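Local coordinates for protein lipolytic enzyme, g-d-s-l (Clostridium thermocellum, PDB 2W47) that belongs to the G-D-S-L lipolytic enzymes and is represented here by its family 6 carbohydrate-binding module, a calcium-containing beta-sandwich domain, at residues A[59-64]-A[92-97]. Residues are numbered along the deposited sequence; the frame is centred on the assembly and turned at random.
Sequences RYANGT and TTWNEA
The indole of W94 lies between R59 and A61 of the neighbouring strand. W94 CB sits over the centre of the R59 guanidinium, 3.5 Å from R59 CZ. From CB the side chain turns so that CG is anti to the carbonyl carbon (chi1 -59°). W94 CG then meets the guanidinium, 3.8 Å from R59 NH2. Guanidinium and indole planes are only 14° apart, and NH2 lies over one ring face, toward its rim. A61 CB takes the opposite face in a CH-pi contact, 3.8 Å from the centroid of the W94 six-membered ring. W94 CE3 leans on the backbone, 3.5 Å from Y60 C. W94 CZ3, farther out, is 3.9 Å from A61 N. NE1 donates to A24 O, and the ring also packs edge-to-face with Y31. R59 reaches W94 with an extended chain, CG anti to the backbone N (chi1 -177°). Its NH2 is held by D124 in a salt bridge and by G25 O, while a water links NH1 to W94 O. These bonds are consistent with holding the guanidinium nearly parallel to the indole, over its face. Between the backbones, Y60 and N95 form an antiparallel hydrogen-bonded pair: Y60 N to N95 O and N95 N to Y60 O, both 2.8 Å. The Y60 ring lies on the other side of the sheet from R59, with CE2 3.8 Å from A97 CB. Strand 95-103 is an edge strand of this antiparallel sheet, next to 52-61. The contact joins two strands of the family 6 beta-sandwich close to its glycan pocket, which is lined by Y31 and R68.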
ATOM      1  N   ARG A  59       2.298   3.081  -4.475  1.00  8.17           N
ATOM      2  CA  ARG A  59       3.506   3.257  -5.262  1.00  8.10           C
ATOM      3  C   ARG A  59       4.587   2.434  -4.581  1.00  7.75           C
ATOM      4  O   ARG A  59       4.845   2.614  -3.400  1.00  8.28           O
ATOM      5  CB  ARG A  59       3.891   4.729  -5.362  1.00  7.83           C
ATOM      6  CG  ARG A  59       5.106   4.987  -6.247  1.00  8.43           C
ATOM      7  CD  ARG A  59       5.289   6.464  -6.554  1.00  9.52           C
ATOM      8  NE  ARG A  59       6.312   6.697  -7.576  1.00 10.39           N
ATOM      9  CZ  ARG A  59       7.585   6.997  -7.326  1.00 10.91           C
ATOM     10  NH1 ARG A  59       8.433   7.198  -8.331  1.00 13.00           N
ATOM     11  NH2 ARG A  59       8.025   7.092  -6.077  1.00 10.13           N
ATOM     12  N   TYR A  60       5.217   1.524  -5.325  1.00  7.77           N
ATOM     13  CA  TYR A  60       6.053   0.496  -4.722  1.00  7.66           C
ATOM     14  C   TYR A  60       7.251   0.138  -5.594  1.00  7.56           C
ATOM     15  O   TYR A  60       7.253   0.407  -6.798  1.00  7.82           O
ATOM     16  CB  TYR A  60       5.209  -0.759  -4.441  1.00  7.74           C
ATOM     17  CG  TYR A  60       5.046  -1.644  -5.652  1.00  7.26           C
ATOM     18  CD1 TYR A  60       5.892  -2.729  -5.848  1.00  7.43           C
ATOM     19  CD2 TYR A  60       4.065  -1.388  -6.604  1.00  7.76           C
ATOM     20  CE1 TYR A  60       5.768  -3.542  -6.961  1.00  8.05           C
ATOM     21  CE2 TYR A  60       3.934  -2.204  -7.733  1.00  8.16           C
ATOM     22  CZ  TYR A  60       4.791  -3.272  -7.888  1.00  8.36           C
ATOM     23  OH  TYR A  60       4.695  -4.090  -8.994  1.00  9.19           O
ATOM     24  N   ALA A  61       8.257  -0.477  -4.978  1.00  7.79           N
ATOM     25  CA  ALA A  61       9.374  -1.042  -5.713  1.00  7.55           C
ATOM     26  C   ALA A  61       9.579  -2.475  -5.288  1.00  7.96           C
ATOM     27  O   ALA A  61       9.370  -2.827  -4.134  1.00  8.20           O
ATOM     28  CB  ALA A  61      10.648  -0.220  -5.498  1.00  7.96           C
ATOM     29  N   ASN A  62       9.991  -3.310  -6.235  1.00  7.80           N
ATOM     30  CA  ASN A  62      10.321  -4.702  -5.954  1.00  8.35           C
ATOM     31  C   ASN A  62      11.487  -5.082  -6.849  1.00  8.76           C
ATOM     32  O   ASN A  62      11.307  -5.416  -8.028  1.00  8.76           O
ATOM     33  CB  ASN A  62       9.109  -5.615  -6.168  1.00  8.14           C
ATOM     34  CG  ASN A  62       9.423  -7.076  -5.910  1.00  7.75           C
ATOM     35  OD1 ASN A  62      10.557  -7.419  -5.576  1.00  8.05           O
ATOM     36  ND2 ASN A  62       8.430  -7.945  -6.095  1.00  9.09           N
ATOM     37  N   GLY A  63      12.685  -5.029  -6.274  1.00  9.14           N
ATOM     38  CA  GLY A  63      13.909  -5.283  -7.029  1.00 10.24           C
ATOM     39  C   GLY A  63      14.313  -6.740  -7.055  1.00 11.20           C
ATOM     40  O   GLY A  63      15.437  -7.059  -7.424  1.00 12.80           O
ATOM     41  N   THR A  64      13.398  -7.622  -6.659  1.00 10.94           N
ATOM     42  CA  THR A  64      13.600  -9.056  -6.841  1.00 11.74           C
ATOM     43  C   THR A  64      12.750  -9.523  -8.014  1.00 12.43           C
ATOM     44  O   THR A  64      11.864  -8.811  -8.478  1.00 12.97           O
ATOM     45  CB  THR A  64      13.226  -9.883  -5.589  1.00 11.71           C
ATOM     46  OG1 THR A  64      11.802 -10.031  -5.506  1.00 11.64           O
ATOM     47  CG2 THR A  64      13.772  -9.248  -4.300  1.00 12.06           C
ATOM     48  N   THR A  92      15.186   0.956  -7.537  1.00 10.48           N
ATOM     49  CA  THR A  92      15.001   2.380  -7.807  1.00 10.73           C
ATOM     50  C   THR A  92      13.938   2.635  -8.887  1.00 10.56           C
ATOM     51  O   THR A  92      13.740   3.774  -9.321  1.00 10.86           O
ATOM     52  CB  THR A  92      16.332   3.029  -8.230  1.00 10.89           C
ATOM     53  OG1 THR A  92      16.872   2.298  -9.340  1.00 12.35           O
ATOM     54  CG2 THR A  92      17.330   3.010  -7.078  1.00 11.33           C
ATOM     55  N   THR A  93      13.257   1.567  -9.311  1.00 10.47           N
ATOM     56  CA  THR A  93      12.141   1.685 -10.231  1.00 10.17           C
ATOM     57  C   THR A  93      10.839   1.467  -9.477  1.00  9.99           C
ATOM     58  O   THR A  93      10.621   0.408  -8.887  1.00 10.27           O
ATOM     59  CB  THR A  93      12.258   0.702 -11.404  1.00 10.28           C
ATOM     60  OG1 THR A  93      13.473   0.986 -12.107  1.00 11.22           O
ATOM     61  CG2 THR A  93      11.087   0.876 -12.356  1.00 10.56           C
ATOM     62  N   TRP A  94      10.003   2.497  -9.481  1.00  9.71           N
ATOM     63  CA  TRP A  94       8.792   2.525  -8.683  1.00 10.13           C
ATOM     64  C   TRP A  94       7.582   2.484  -9.597  1.00 10.48           C
ATOM     65  O   TRP A  94       7.437   3.327 -10.492  1.00 11.76           O
ATOM     66  CB  TRP A  94       8.751   3.783  -7.816  1.00  9.57           C
ATOM     67  CG  TRP A  94       9.914   3.913  -6.885  1.00  9.28           C
ATOM     68  CD1 TRP A  94      11.169   4.386  -7.195  1.00  8.73           C
ATOM     69  CD2 TRP A  94       9.950   3.575  -5.488  1.00  8.62           C
ATOM     70  NE1 TRP A  94      11.973   4.364  -6.076  1.00  9.58           N
ATOM     71  CE2 TRP A  94      11.250   3.868  -5.021  1.00  8.12           C
ATOM     72  CE3 TRP A  94       9.011   3.049  -4.586  1.00  7.33           C
ATOM     73  CZ2 TRP A  94      11.632   3.661  -3.691  1.00  8.90           C
ATOM     74  CZ3 TRP A  94       9.402   2.833  -3.259  1.00  8.53           C
ATOM     75  CH2 TRP A  94      10.697   3.141  -2.832  1.00  8.85           C
ATOM     76  N   ASN A  95       6.726   1.497  -9.371  1.00  9.85           N
ATOM     77  CA  ASN A  95       5.514   1.329 -10.162  1.00 10.33           C
ATOM     78  C   ASN A  95       4.297   1.446  -9.258  1.00 10.03           C
ATOM     79  O   ASN A  95       4.431   1.700  -8.057  1.00  9.69           O
ATOM     80  CB  ASN A  95       5.536  -0.020 -10.888  1.00 11.10           C
ATOM     81  CG  ASN A  95       6.592  -0.086 -11.981  1.00 12.67           C
ATOM     82  OD1 ASN A  95       7.160   0.932 -12.391  1.00 15.46           O
ATOM     83  ND2 ASN A  95       6.853  -1.295 -12.464  1.00 15.68           N
ATOM     84  N   GLU A  96       3.114   1.286  -9.836  1.00  9.99           N
ATOM     85  CA  GLU A  96       1.867   1.357  -9.092  1.00 10.64           C
ATOM     86  C   GLU A  96       1.167   0.004  -9.089  1.00  9.92           C
ATOM     87  O   GLU A  96       1.226  -0.730 -10.075  1.00  9.98           O
ATOM     88  CB  GLU A  96       0.928   2.377  -9.729  1.00 10.88           C
ATOM     89  CG  GLU A  96       1.337   3.842  -9.618  1.00 13.17           C
ATOM     90  CD  GLU A  96       0.293   4.771 -10.239  1.00 14.05           C
ATOM     91  OE1 GLU A  96      -0.317   4.401 -11.262  1.00 19.76           O
ATOM     92  OE2 GLU A  96       0.083   5.883  -9.713  1.00 19.55           O
ATOM     93  N   ALA A  97       0.510  -0.313  -7.980  1.00  9.23           N
ATOM     94  CA  ALA A  97      -0.416  -1.439  -7.901  1.00  9.20           C
ATOM     95  C   ALA A  97      -1.625  -0.950  -7.137  1.00  9.57           C
ATOM     96  O   ALA A  97      -1.489  -0.366  -6.058  1.00  9.02           O
ATOM     97  CB  ALA A  97       0.223  -2.636  -7.210  1.00  9.56           C
TER
HETATM   98  O   HOH W   1       7.521   6.079 -10.809  1.00 27.42           O